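Local structure of cyclase (Uncultured organism, 5IBZ) at residues R166-G169 / G170-E174. The protein belongs to the putative cyclase family, to which arylformamidase activity is generally assigned and so may be its role, and binds acetylphosphate in a pocket. Sequence-based numbering, arbitrary orientation.
Sequences RFKG and GSLPE
A Schellman motif closes the short helix 164-167, and K168, within the turn, meets the side chain of L172, which follows it as the chain turns back. The helix end is tied off by two backbone bonds: G169 N reaches R166 O at 3.1 Å, and G170 N turns to the carbonyl of V165. G169 is the C-prime residue, with phi at +97°, and G170 follows with a positive phi of its own; both are conformations that glycine adopts easily, so the double glycine suits this tight reversal.

After the turn, L172 comes back beside K168, the first residue past the helix. Its CD2 methyl rests on the aliphatic root of the lysine, 3.5 Å from K168 CG and 3.6 Å from K168 CB, and the two side chains cross at about a right angle. The lysine sets CG anti to its carbonyl carbon (chi1 -64°), then bends at chi2 (-72°); CB and CG lie against the leucine while the amino end leads away to a salt bridge with D182 and a hydrogen bond to Y176 OH. K168 CB also lies 3.6 Å from S171 O.

One water bridges the turn: it donates to K168 O at 2.9 Å and hydrogen-bonds S171 OG at the same length, linking the lysine carbonyl to the serine past the glycines. R166 starts away from the loop; its NH1 forms a salt bridge with D163, and its side chain touches helix 286-295. The whole is a surface turn joining helix 164-167 to the loop before strand 177-178: a glycine-terminated Schellman C-cap with a small apolar contact across it.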
ATOM      1  N   ARG B 166       5.691  37.414  -8.863  1.00 10.05           N
ATOM      2  CA  ARG B 166       6.561  38.576  -9.077  1.00 10.07           C
ATOM      3  C   ARG B 166       5.840  39.687  -9.844  1.00 10.79           C
ATOM      4  O   ARG B 166       6.084  40.868  -9.604  1.00 10.73           O
ATOM      5  CB  ARG B 166       7.852  38.179  -9.810  1.00  9.94           C
ATOM      6  CG  ARG B 166       8.932  37.663  -8.873  1.00 11.41           C
ATOM      7  CD  ARG B 166      10.252  37.375  -9.594  1.00 12.56           C
ATOM      8  NE  ARG B 166      11.302  37.037  -8.629  1.00  9.99           N
ATOM      9  CZ  ARG B 166      11.487  35.826  -8.102  1.00  9.74           C
ATOM     10  NH1 ARG B 166      10.708  34.797  -8.470  1.00 10.61           N
ATOM     11  NH2 ARG B 166      12.463  35.632  -7.212  1.00 10.99           N
ATOM     12  N   PHE B 167       4.965  39.311 -10.772  1.00 10.12           N
ATOM     13  CA  PHE B 167       4.181  40.302 -11.497  1.00 11.54           C
ATOM     14  C   PHE B 167       3.340  41.154 -10.525  1.00 10.74           C
ATOM     15  O   PHE B 167       3.178  42.368 -10.731  1.00 13.75           O
ATOM     16  CB  PHE B 167       3.276  39.617 -12.529  1.00 11.67           C
ATOM     17  CG  PHE B 167       2.336  40.568 -13.228  1.00 12.46           C
ATOM     18  CD1 PHE B 167       2.834  41.552 -14.054  1.00 15.00           C
ATOM     19  CD2 PHE B 167       0.963  40.457 -13.068  1.00 13.00           C
ATOM     20  CE1 PHE B 167       1.980  42.426 -14.696  1.00 15.22           C
ATOM     21  CE2 PHE B 167       0.106  41.351 -13.702  1.00 15.23           C
ATOM     22  CZ  PHE B 167       0.626  42.311 -14.522  1.00 14.62           C
ATOM     23  N   LYS B 168       2.830  40.519  -9.469  1.00 10.64           N
ATOM     24  CA  LYS B 168       1.987  41.194  -8.482  1.00 12.14           C
ATOM     25  C   LYS B 168       2.793  41.719  -7.284  1.00 11.61           C
ATOM     26  O   LYS B 168       2.234  42.055  -6.242  1.00 16.54           O
ATOM     27  CB  LYS B 168       0.882  40.252  -8.011  1.00 14.13           C
ATOM     28  CG  LYS B 168      -0.111  39.845  -9.105  1.00 16.26           C
ATOM     29  CD  LYS B 168      -1.018  41.001  -9.474  1.00 19.87           C
ATOM     30  CE  LYS B 168      -2.147  40.572 -10.367  1.00 24.00           C
ATOM     31  NZ  LYS B 168      -3.113  41.708 -10.569  1.00 23.12           N
ATOM     32  N   GLY B 169       4.102  41.828  -7.458  1.00 11.28           N
ATOM     33  CA  GLY B 169       4.941  42.543  -6.516  1.00 11.66           C
ATOM     34  C   GLY B 169       5.633  41.688  -5.480  1.00 11.78           C
ATOM     35  O   GLY B 169       6.211  42.227  -4.530  1.00 13.72           O
ATOM     36  N   GLY B 170       5.566  40.369  -5.638  1.00 11.85           N
ATOM     37  CA  GLY B 170       6.246  39.444  -4.737  1.00 13.37           C
ATOM     38  C   GLY B 170       5.351  38.616  -3.825  1.00 11.71           C
ATOM     39  O   GLY B 170       5.836  37.839  -3.003  1.00 13.17           O
ATOM     40  N   SER B 171       4.045  38.800  -3.965  1.00 10.81           N
ATOM     41  CA  SER B 171       3.082  38.013  -3.217  1.00 13.20           C
ATOM     42  C   SER B 171       1.714  38.074  -3.862  1.00 12.14           C
ATOM     43  O   SER B 171       1.434  38.976  -4.659  1.00 14.80           O
ATOM     44  CB  SER B 171       2.980  38.495  -1.775  1.00 11.29           C
ATOM     45  OG  SER B 171       2.606  39.859  -1.731  1.00 14.72           O
ATOM     46  N   LEU B 172       0.883  37.090  -3.512  1.00 12.36           N
ATOM     47  CA  LEU B 172      -0.531  37.047  -3.891  1.00 12.98           C
ATOM     48  C   LEU B 172      -1.391  36.890  -2.655  1.00 14.30           C
ATOM     49  O   LEU B 172      -1.080  36.052  -1.796  1.00 15.72           O
ATOM     50  CB  LEU B 172      -0.823  35.875  -4.844  1.00 13.52           C
ATOM     51  CG  LEU B 172      -0.151  35.832  -6.208  1.00 12.48           C
ATOM     52  CD1 LEU B 172      -0.617  34.576  -6.952  1.00 13.53           C
ATOM     53  CD2 LEU B 172      -0.499  37.042  -6.987  1.00 14.00           C
ATOM     54  N   PRO B 173      -2.473  37.679  -2.549  1.00 13.06           N
ATOM     55  CA  PRO B 173      -3.392  37.517  -1.419  1.00 13.41           C
ATOM     56  C   PRO B 173      -3.992  36.129  -1.364  1.00 13.42           C
ATOM     57  O   PRO B 173      -4.150  35.460  -2.383  1.00 15.06           O
ATOM     58  CB  PRO B 173      -4.493  38.549  -1.693  1.00 19.21           C
ATOM     59  CG  PRO B 173      -3.917  39.496  -2.647  1.00 20.11           C
ATOM     60  CD  PRO B 173      -2.923  38.748  -3.459  1.00 14.97           C
ATOM     61  N   GLU B 174      -4.371  35.719  -0.159  1.00 13.67           N
ATOM     62  CA  GLU B 174      -5.055  34.448   0.024  1.00 13.56           C
ATOM     63  C   GLU B 174      -6.281  34.403  -0.879  1.00 11.65           C
ATOM     64  O   GLU B 174      -7.090  35.337  -0.894  1.00 15.60           O
ATOM     65  CB  GLU B 174      -5.460  34.246   1.493  1.00 16.58           C
ATOM     66  CG  GLU B 174      -6.277  32.980   1.725  1.00 20.63           C
ATOM     67  CD  GLU B 174      -6.641  32.743   3.184  1.00 32.92           C
ATOM     68  OE1 GLU B 174      -6.062  33.394   4.074  1.00 35.36           O
ATOM     69  OE2 GLU B 174      -7.517  31.898   3.441  1.00 35.16           O
TER
HETATM   70  O   HOH W   1       3.058  42.100  -3.484  1.00 14.27           O